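Local coordinates for steroid delta-isomerase (Pseudomonas aeruginosa, PDB 3MSO), which probably acts as a steroid isomerase that shifts a carbon-carbon double bond, being a SnoaL-like member of the NTF2 clan whose true substrate remains uncertain, at residues E17-I22 against H72-S77; D100-D105 against V111-M116; R32-D37 against P53-I58. All coordinates share one frame; numbering follows the deposited sequence.

In the fold
All three contacts lie in the SnoaL-like domain, which has the NTF2-like plan of helices packed on a curved mixed sheet. Contact 1 ties helix 9-23 to strand 69-77; contact 3, where residues 32-37 meet helix 52-65, is nested in the loop closed by contact 1. Contact 2, the hairpin of strands 94-104 and 110-118, follows later. The centres of contacts 1 and 2 are about 11 Å apart, of 2 and 3 about 12 Å, and of 1 and 3 about 17 Å. Trp18 joins contacts 1 and 2 through Phe113, and Leu33 on Leu21 joins 1 and 3. Helices are thus joined to one sheet that continues into the second subunit.

Contact 1 of 3, residues E17-I22 against H72-S77; sequences EWHGLI and HRQLAS
His19 and Gln74 reach for each other from opposite directions, one from a helix and the other from a strand, and they make the whole contact. Their CA atoms are 11.4 Å apart, so two polar side chains span the distance and the backbones stay well separated. The planes of the imidazole and the carboxamide are nearly parallel (12° apart) but stepped, so the amide meets the ring obliquely. The nearest ring atoms are CE1 and NE2: Gln74 OE1 is 3.2 Å from His19 NE2, and Gln74 NE2 is 3.1 Å from His19 CE1. Of these approaches, the one from NE2 of His19 to OE1 of Gln74 is a hydrogen bond, with the ring nitrogen as donor, but a weak one: the angle at the hydrogen is 131°. Gln74 gets there because its chain runs straight on beyond CG (chi2 -170°), carrying the amide far out from its strand. With only 81 Å² buried in all and both residues partly exposed, this is a light bridge at the surface. It has firmer surroundings: Leu85 of strand 82-91 lies against both side chains, and the ring of Tyr71 meets that of His19. Helix 9-23 thus rests against strands 69-77 and 82-91, while beyond Gln74 residues Leu75, Ala76 and Ser77 pair antiparallel with a strand of the second subunit, continuing the sheet across the interface.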
loop_
_atom_site.group_PDB
_atom_site.type_symbol
_atom_site.label_atom_id
_atom_site.label_comp_id
_atom_site.label_asym_id
_atom_site.label_seq_id
_atom_site.Cartn_x
_atom_site.Cartn_y
_atom_site.Cartn_z
ATOM N N GLU B 17 -24.467 -22.015 4.808
ATOM C CA GLU B 17 -25.166 -20.781 5.170
ATOM C C GLU B 17 -24.393 -19.568 4.654
ATOM O O GLU B 17 -24.996 -18.628 4.133
ATOM C CB GLU B 17 -25.356 -20.675 6.690
ATOM C CG GLU B 17 -26.550 -21.460 7.199
ATOM C CD GLU B 17 -26.782 -21.346 8.692
ATOM O OE1 GLU B 17 -27.218 -20.263 9.145
ATOM O OE2 GLU B 17 -26.553 -22.351 9.405
ATOM N N TRP B 18 -23.054 -19.602 4.775
ATOM C CA TRP B 18 -22.186 -18.528 4.318
ATOM C C TRP B 18 -22.320 -18.382 2.808
ATOM O O TRP B 18 -22.452 -17.259 2.324
ATOM C CB TRP B 18 -20.738 -18.781 4.743
ATOM C CG TRP B 18 -19.747 -17.954 3.982
ATOM C CD1 TRP B 18 -19.064 -18.330 2.865
ATOM C CD2 TRP B 18 -19.358 -16.602 4.259
ATOM N NE1 TRP B 18 -18.256 -17.306 2.439
ATOM C CE2 TRP B 18 -18.410 -16.233 3.281
ATOM C CE3 TRP B 18 -19.700 -15.672 5.251
ATOM C CZ2 TRP B 18 -17.842 -14.954 3.230
ATOM C CZ3 TRP B 18 -19.117 -14.413 5.217
ATOM C CH2 TRP B 18 -18.222 -14.057 4.200
ATOM N N HIS B 19 -22.312 -19.506 2.071
ATOM C CA HIS B 19 -22.464 -19.506 0.616
ATOM C C HIS B 19 -23.786 -18.881 0.200
ATOM O O HIS B 19 -23.789 -18.068 -0.730
ATOM C CB HIS B 19 -22.311 -20.914 0.014
ATOM C CG HIS B 19 -20.900 -21.299 -0.289
ATOM N ND1 HIS B 19 -20.165 -20.657 -1.270
ATOM C CD2 HIS B 19 -20.137 -22.261 0.261
ATOM C CE1 HIS B 19 -18.980 -21.244 -1.284
ATOM N NE2 HIS B 19 -18.906 -22.201 -0.368
ATOM N N GLY B 20 -24.869 -19.231 0.915
ATOM C CA GLY B 20 -26.210 -18.699 0.698
ATOM C C GLY B 20 -26.307 -17.203 0.943
ATOM O O GLY B 20 -26.993 -16.490 0.212
ATOM N N LEU B 21 -25.612 -16.715 1.971
ATOM C CA LEU B 21 -25.551 -15.291 2.302
ATOM C C LEU B 21 -24.859 -14.483 1.189
ATOM O O LEU B 21 -25.356 -13.412 0.821
ATOM C CB LEU B 21 -24.800 -15.080 3.633
ATOM C CG LEU B 21 -25.497 -15.489 4.932
ATOM C CD1 LEU B 21 -24.601 -15.205 6.108
ATOM C CD2 LEU B 21 -26.847 -14.783 5.113
ATOM N N ILE B 22 -23.707 -15.000 0.671
ATOM C CA ILE B 22 -22.885 -14.389 -0.388
ATOM C C ILE B 22 -23.637 -14.355 -1.726
ATOM O O ILE B 22 -23.636 -13.316 -2.405
ATOM C CB ILE B 22 -21.485 -15.056 -0.468
ATOM C CG1 ILE B 22 -20.615 -14.730 0.768
ATOM C CG2 ILE B 22 -20.764 -14.740 -1.777
ATOM C CD1 ILE B 22 -20.201 -13.230 0.972
ATOM N N HIS B 72 -14.640 -20.200 -7.048
ATOM C CA HIS B 72 -14.104 -21.209 -7.951
ATOM C C HIS B 72 -13.773 -22.482 -7.178
ATOM O O HIS B 72 -14.710 -23.133 -6.727
ATOM C CB HIS B 72 -12.962 -20.630 -8.783
ATOM C CG HIS B 72 -13.436 -19.486 -9.623
ATOM N ND1 HIS B 72 -14.320 -19.682 -10.667
ATOM C CD2 HIS B 72 -13.197 -18.163 -9.498
ATOM C CE1 HIS B 72 -14.564 -18.483 -11.159
ATOM N NE2 HIS B 72 -13.914 -17.541 -10.490
ATOM N N ARG B 73 -12.496 -22.803 -6.954
ATOM C CA ARG B 73 -12.101 -23.986 -6.194
ATOM C C ARG B 73 -12.378 -23.832 -4.715
ATOM O O ARG B 73 -12.259 -22.737 -4.145
ATOM C CB ARG B 73 -10.595 -24.303 -6.381
ATOM C CG ARG B 73 -10.255 -24.924 -7.730
ATOM C CD ARG B 73 -8.766 -25.069 -7.902
ATOM N NE ARG B 73 -8.110 -23.769 -8.074
ATOM C CZ ARG B 73 -6.825 -23.625 -8.360
ATOM N NH1 ARG B 73 -6.049 -24.692 -8.515
ATOM N NH2 ARG B 73 -6.305 -22.419 -8.511
ATOM N N GLN B 74 -12.734 -24.950 -4.088
ATOM C CA GLN B 74 -12.989 -25.038 -2.657
ATOM C C GLN B 74 -12.165 -26.205 -2.156
ATOM O O GLN B 74 -12.272 -27.324 -2.667
ATOM C CB GLN B 74 -14.486 -25.225 -2.364
ATOM C CG GLN B 74 -15.294 -24.046 -2.880
ATOM C CD GLN B 74 -16.714 -24.023 -2.443
ATOM O OE1 GLN B 74 -17.089 -24.633 -1.445
ATOM N NE2 GLN B 74 -17.520 -23.280 -3.176
ATOM N N LEU B 75 -11.303 -25.922 -1.198
ATOM C CA LEU B 75 -10.370 -26.880 -0.643
ATOM C C LEU B 75 -10.540 -26.977 0.866
ATOM O O LEU B 75 -10.715 -25.962 1.542
ATOM C CB LEU B 75 -8.923 -26.439 -0.982
ATOM C CG LEU B 75 -8.623 -26.064 -2.456
ATOM C CD1 LEU B 75 -8.677 -24.547 -2.670
ATOM C CD2 LEU B 75 -7.305 -26.638 -2.909
ATOM N N ALA B 76 -10.469 -28.194 1.392
ATOM C CA ALA B 76 -10.603 -28.471 2.822
ATOM C C ALA B 76 -9.309 -29.019 3.424
ATOM O O ALA B 76 -8.604 -29.802 2.779
ATOM C CB ALA B 76 -11.737 -29.469 3.047
ATOM N N SER B 77 -9.020 -28.645 4.674
ATOM C CA SER B 77 -7.882 -29.203 5.411
ATOM C C SER B 77 -8.263 -30.643 5.877
ATOM O O SER B 77 -9.466 -30.948 5.971
ATOM C CB SER B 77 -7.557 -28.326 6.613
ATOM O OG SER B 77 -8.677 -28.228 7.473
#

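Contact 2 of 3, residues D100-D105 against V111-M116; sequences DMIRFD and VDFEVM
The Phe113 ring has Ile102 over one face, with CG1 of Ile102 4.0 Å from the ring centroid in a CH-pi contact, and Asp100 OD1 in plane at its edge, 3.3 Å from Phe113 CE1; Trp18 of helix 9-23 meets it edge-to-face. The carboxylate of Asp100 is turned 65° from the Phe113 ring. Ile102 CG2 lies over one face of Phe104. On the other side of the sheet, the guanidinium of Arg103 has Asp112 CB at its edge; the bend at chi3 (-82°) folds Arg103 NH1 to 4.1 Å from Asp112 OD1, beyond a salt bridge. Met101 and Met116, both selenomethionine, meet through their CE atoms.

Between the antiparallel strands, Met101 and Glu114 exchange two backbone hydrogen bonds. A classic beta bulge follows: Val111 and Asp112 both face Arg103, whose O accepts from Val111 N at 2.9 Å and weakly from Asp112 N. A water donates to Met101 O and Asp112 OD1.

The acidic groups find their main partners elsewhere: Asp112 pairs with Arg41, Asp100 with the hydroxyl of Tyr71, and Glu114 with Arg118 and Lys97 of the second subunit. Asp112 and Glu114 are therefore probably stabilised as anions, the latter tying the sheet to the neighbouring subunit.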
loop_
_atom_site.group_PDB
_atom_site.type_symbol
_atom_site.label_atom_id
_atom_site.label_comp_id
_atom_site.label_asym_id
_atom_site.label_seq_id
_atom_site.Cartn_x
_atom_site.Cartn_y
_atom_site.Cartn_z
ATOM N N ASP B 100 -10.727 -16.832 0.564
ATOM C CA ASP B 100 -11.328 -16.679 1.891
ATOM C C ASP B 100 -10.820 -17.944 2.578
ATOM O O ASP B 100 -11.141 -19.045 2.108
ATOM C CB ASP B 100 -12.876 -16.702 1.843
ATOM C CG ASP B 100 -13.513 -15.458 1.258
ATOM O OD1 ASP B 100 -12.990 -14.355 1.504
ATOM O OD2 ASP B 100 -14.573 -15.584 0.599
HETATM N N MSE B 101 -9.937 -17.807 3.582
HETATM C CA MSE B 101 -9.418 -18.954 4.329
HETATM C C MSE B 101 -10.086 -18.944 5.702
HETATM O O MSE B 101 -9.705 -18.174 6.579
HETATM C CB MSE B 101 -7.885 -18.970 4.408
HETATM C CG MSE B 101 -7.324 -20.187 5.177
HETATM SE SE MSE B 101 -5.544 -20.713 4.559
HETATM C CE MSE B 101 -4.606 -19.072 4.800
ATOM N N ILE B 102 -11.112 -19.785 5.847
ATOM C CA ILE B 102 -11.961 -19.869 7.033
ATOM C C ILE B 102 -11.628 -21.076 7.917
ATOM O O ILE B 102 -11.609 -22.216 7.430
ATOM C CB ILE B 102 -13.486 -19.879 6.619
ATOM C CG1 ILE B 102 -13.812 -18.828 5.499
ATOM C CG2 ILE B 102 -14.415 -19.758 7.846
ATOM C CD1 ILE B 102 -15.143 -18.951 4.872
ATOM N N ARG B 103 -11.424 -20.813 9.227
ATOM C CA ARG B 103 -11.247 -21.819 10.276
ATOM C C ARG B 103 -12.507 -21.781 11.191
ATOM O O ARG B 103 -12.940 -20.704 11.620
ATOM C CB ARG B 103 -9.980 -21.579 11.104
ATOM C CG ARG B 103 -9.760 -22.654 12.176
ATOM C CD ARG B 103 -8.681 -22.285 13.163
ATOM N NE ARG B 103 -7.356 -22.593 12.631
ATOM C CZ ARG B 103 -6.449 -21.685 12.283
ATOM N NH1 ARG B 103 -6.703 -20.385 12.432
ATOM N NH2 ARG B 103 -5.271 -22.068 11.808
ATOM N N PHE B 104 -13.075 -22.968 11.474
ATOM C CA PHE B 104 -14.260 -23.131 12.303
ATOM C C PHE B 104 -13.931 -23.876 13.617
ATOM O O PHE B 104 -12.924 -24.592 13.688
ATOM C CB PHE B 104 -15.283 -23.963 11.536
ATOM C CG PHE B 104 -15.709 -23.444 10.195
ATOM C CD1 PHE B 104 -16.780 -22.573 10.082
ATOM C CD2 PHE B 104 -15.095 -23.886 9.039
ATOM C CE1 PHE B 104 -17.193 -22.116 8.834
ATOM C CE2 PHE B 104 -15.520 -23.444 7.792
ATOM C CZ PHE B 104 -16.567 -22.561 7.694
ATOM N N ASP B 105 -14.787 -23.738 14.643
ATOM C CA ASP B 105 -14.590 -24.504 15.878
ATOM C C ASP B 105 -15.427 -25.803 15.832
ATOM O O ASP B 105 -16.043 -26.071 14.799
ATOM C CB ASP B 105 -14.850 -23.666 17.147
ATOM C CG ASP B 105 -16.250 -23.116 17.362
ATOM O OD1 ASP B 105 -17.208 -23.624 16.724
ATOM O OD2 ASP B 105 -16.406 -22.249 18.225
ATOM N N VAL B 111 -14.095 -18.841 13.547
ATOM C CA VAL B 111 -13.135 -18.327 14.532
ATOM C C VAL B 111 -12.041 -17.457 13.894
ATOM O O VAL B 111 -11.584 -16.493 14.507
ATOM C CB VAL B 111 -12.557 -19.405 15.489
ATOM C CG1 VAL B 111 -13.667 -20.077 16.288
ATOM C CG2 VAL B 111 -11.711 -20.454 14.748
ATOM N N ASP B 112 -11.625 -17.794 12.678
ATOM C CA ASP B 112 -10.599 -17.061 11.953
ATOM C C ASP B 112 -11.009 -16.926 10.464
ATOM O O ASP B 112 -11.349 -17.909 9.809
ATOM C CB ASP B 112 -9.235 -17.763 12.112
ATOM C CG ASP B 112 -8.031 -16.918 11.737
ATOM O OD1 ASP B 112 -7.649 -16.919 10.547
ATOM O OD2 ASP B 112 -7.431 -16.310 12.643
ATOM N N PHE B 113 -11.005 -15.699 9.956
ATOM C CA PHE B 113 -11.345 -15.428 8.578
ATOM C C PHE B 113 -10.212 -14.596 8.019
ATOM O O PHE B 113 -10.071 -13.415 8.357
ATOM C CB PHE B 113 -12.668 -14.669 8.491
ATOM C CG PHE B 113 -13.374 -14.779 7.159
ATOM C CD1 PHE B 113 -12.780 -14.302 5.992
ATOM C CD2 PHE B 113 -14.666 -15.288 7.080
ATOM C CE1 PHE B 113 -13.445 -14.374 4.768
ATOM C CE2 PHE B 113 -15.330 -15.361 5.851
ATOM C CZ PHE B 113 -14.717 -14.892 4.706
ATOM N N GLU B 114 -9.388 -15.230 7.171
ATOM C CA GLU B 114 -8.212 -14.637 6.551
ATOM C C GLU B 114 -8.404 -14.490 5.052
ATOM O O GLU B 114 -8.719 -15.460 4.364
ATOM C CB GLU B 114 -7.011 -15.503 6.886
ATOM C CG GLU B 114 -5.671 -14.949 6.474
ATOM C CD GLU B 114 -4.497 -15.768 6.973
ATOM O OE1 GLU B 114 -4.720 -16.801 7.644
ATOM O OE2 GLU B 114 -3.348 -15.381 6.671
ATOM N N VAL B 115 -8.235 -13.262 4.548
ATOM C CA VAL B 115 -8.384 -12.966 3.117
ATOM C C VAL B 115 -7.024 -12.597 2.508
ATOM O O VAL B 115 -6.236 -11.912 3.151
ATOM C CB VAL B 115 -9.453 -11.853 2.878
ATOM C CG1 VAL B 115 -9.610 -11.521 1.391
ATOM C CG2 VAL B 115 -10.800 -12.239 3.481
HETATM N N MSE B 116 -6.746 -13.085 1.286
HETATM C CA MSE B 116 -5.558 -12.725 0.480
HETATM C C MSE B 116 -6.068 -12.388 -0.931
HETATM O O MSE B 116 -7.010 -13.011 -1.431
HETATM C CB MSE B 116 -4.522 -13.843 0.381
HETATM C CG MSE B 116 -4.063 -14.365 1.725
HETATM SE SE MSE B 116 -2.524 -15.505 1.536
HETATM C CE MSE B 116 -2.571 -16.271 3.320
HETATM O O HOH W 1 -8.130 -19.034 8.801
#

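Contact 3 of 3, residues R32-D37 against P53-I58; sequences RLLHPD and PVVSMI
Leu34 gives the most surface to this contact: its CD1 meets Val55 and Ser56 of helix 52-65, its CD2 only Val55. CD1 does most of the touching: it lies 3.8 Å from Val55 CG1 and equally far from the backbone N of Ser56, with Ser56 CB 3.9 Å away. CD2 of Leu34 reaches the same Val55 methyl, so the leucine fork straddles CG1. The valine rotamer puts that branch in place, with CG1 opposite the backbone nitrogen (chi1 169°), and the two side chains slant across each other.

Ser56 offers CB and its backbone N; the contact is by van der Waals packing and no hydrogen bond crosses it. The leucine CD1 thus sits against the helix backbone itself, where Val55 gives way to Ser56. Even so, the CA atoms of Leu34 and Ser56 are 7.9 Å apart, a distance bridged by the leucine side chain.

Ile110 also packs on Leu34, and Leu30 and Pro31 lie against Ser56. Just after Leu34 the chain turns a corner at Pro36 and Asp37, where the amide N of Asp37 donates to ND1 of His35 at 3.0 Å, tying the turn to the side chain before it. Pro36 is also hydrogen-bonded through its backbone to Ala52, at the start of the helix.

Helix 52-65 and residues 32-37 thus pack together beside the curved mixed sheet, as in the NTF2-like alpha-plus-beta fold, whose cone in related isomerases encloses the substrate pocket.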
loop_
_atom_site.group_PDB
_atom_site.type_symbol
_atom_site.label_atom_id
_atom_site.label_comp_id
_atom_site.label_asym_id
_atom_site.label_seq_id
_atom_site.Cartn_x
_atom_site.Cartn_y
_atom_site.Cartn_z
ATOM N N ARG B 32 -24.485 -14.531 13.463
ATOM C CA ARG B 32 -24.919 -15.842 13.938
ATOM C C ARG B 32 -23.850 -16.910 13.650
ATOM O O ARG B 32 -23.660 -17.811 14.469
ATOM C CB ARG B 32 -26.251 -16.221 13.252
ATOM C CG ARG B 32 -27.093 -17.257 13.997
ATOM C CD ARG B 32 -27.832 -18.170 13.029
ATOM N N LEU B 33 -23.161 -16.804 12.494
ATOM C CA LEU B 33 -22.139 -17.750 12.041
ATOM C C LEU B 33 -20.785 -17.522 12.687
ATOM O O LEU B 33 -19.913 -18.400 12.594
ATOM C CB LEU B 33 -22.004 -17.722 10.490
ATOM C CG LEU B 33 -23.304 -17.810 9.662
ATOM C CD1 LEU B 33 -23.020 -17.745 8.198
ATOM C CD2 LEU B 33 -24.089 -19.077 9.961
ATOM N N LEU B 34 -20.590 -16.343 13.316
ATOM C CA LEU B 34 -19.314 -15.964 13.925
ATOM C C LEU B 34 -19.192 -16.319 15.395
ATOM O O LEU B 34 -20.183 -16.258 16.140
ATOM C CB LEU B 34 -19.062 -14.461 13.763
ATOM C CG LEU B 34 -19.019 -13.899 12.364
ATOM C CD1 LEU B 34 -18.996 -12.383 12.419
ATOM C CD2 LEU B 34 -17.830 -14.429 11.592
ATOM N N HIS B 35 -17.951 -16.637 15.823
ATOM C CA HIS B 35 -17.646 -16.894 17.225
ATOM C C HIS B 35 -17.611 -15.498 17.837
ATOM O O HIS B 35 -17.166 -14.580 17.153
ATOM C CB HIS B 35 -16.272 -17.577 17.382
ATOM C CG HIS B 35 -15.955 -17.966 18.792
ATOM N ND1 HIS B 35 -15.420 -17.054 19.687
ATOM C CD2 HIS B 35 -16.145 -19.143 19.436
ATOM C CE1 HIS B 35 -15.290 -17.704 20.833
ATOM N NE2 HIS B 35 -15.717 -18.965 20.733
ATOM N N PRO B 36 -18.094 -15.265 19.078
ATOM C CA PRO B 36 -18.043 -13.900 19.638
ATOM C C PRO B 36 -16.671 -13.231 19.543
ATOM O O PRO B 36 -16.598 -12.030 19.309
ATOM C CB PRO B 36 -18.467 -14.093 21.095
ATOM C CG PRO B 36 -18.375 -15.556 21.339
ATOM C CD PRO B 36 -18.698 -16.200 20.042
ATOM N N ASP B 37 -15.603 -14.018 19.667
ATOM C CA ASP B 37 -14.227 -13.547 19.625
ATOM C C ASP B 37 -13.553 -13.817 18.291
ATOM O O ASP B 37 -12.323 -13.870 18.231
ATOM C CB ASP B 37 -13.423 -14.194 20.774
ATOM C CG ASP B 37 -14.003 -13.957 22.159
ATOM O OD1 ASP B 37 -14.523 -12.836 22.409
ATOM O OD2 ASP B 37 -13.910 -14.874 23.002
ATOM N N PRO B 53 -18.634 -8.331 16.250
ATOM C CA PRO B 53 -19.183 -7.083 15.671
ATOM C C PRO B 53 -18.293 -6.446 14.592
ATOM O O PRO B 53 -18.795 -6.135 13.508
ATOM C CB PRO B 53 -19.365 -6.169 16.894
ATOM C CG PRO B 53 -19.437 -7.102 18.056
ATOM C CD PRO B 53 -18.514 -8.221 17.723
ATOM N N VAL B 54 -16.977 -6.300 14.879
ATOM C CA VAL B 54 -15.957 -5.728 13.985
ATOM C C VAL B 54 -15.849 -6.564 12.704
ATOM O O VAL B 54 -15.909 -6.012 11.599
ATOM C CB VAL B 54 -14.565 -5.628 14.681
ATOM C CG1 VAL B 54 -13.599 -4.789 13.858
ATOM C CG2 VAL B 54 -14.687 -5.077 16.101
ATOM N N VAL B 55 -15.700 -7.898 12.873
ATOM C CA VAL B 55 -15.581 -8.895 11.799
ATOM C C VAL B 55 -16.779 -8.846 10.840
ATOM O O VAL B 55 -16.582 -8.806 9.618
ATOM C CB VAL B 55 -15.332 -10.312 12.376
ATOM C CG1 VAL B 55 -15.471 -11.389 11.307
ATOM C CG2 VAL B 55 -13.964 -10.396 13.043
ATOM N N SER B 56 -18.009 -8.811 11.397
ATOM C CA SER B 56 -19.255 -8.770 10.625
ATOM C C SER B 56 -19.304 -7.516 9.762
ATOM O O SER B 56 -19.644 -7.581 8.575
ATOM C CB SER B 56 -20.462 -8.823 11.553
ATOM O OG SER B 56 -21.651 -9.017 10.811
HETATM N N MSE B 57 -18.879 -6.398 10.345
HETATM C CA MSE B 57 -18.870 -5.104 9.711
HETATM C C MSE B 57 -17.891 -5.020 8.549
HETATM O O MSE B 57 -18.248 -4.472 7.509
HETATM C CB MSE B 57 -18.598 -4.044 10.756
HETATM C CG MSE B 57 -19.089 -2.689 10.346
HETATM SE SE MSE B 57 -17.767 -1.411 10.864
HETATM C CE MSE B 57 -16.300 -1.936 9.582
ATOM N N ILE B 58 -16.671 -5.559 8.711
ATOM C CA ILE B 58 -15.675 -5.535 7.633
ATOM C C ILE B 58 -16.125 -6.463 6.501
ATOM O O ILE B 58 -16.077 -6.053 5.333
ATOM C CB ILE B 58 -14.224 -5.814 8.133
ATOM C CG1 ILE B 58 -13.822 -4.792 9.169
ATOM C CG2 ILE B 58 -13.217 -5.793 6.987
ATOM C CD1 ILE B 58 -13.039 -5.309 10.145
#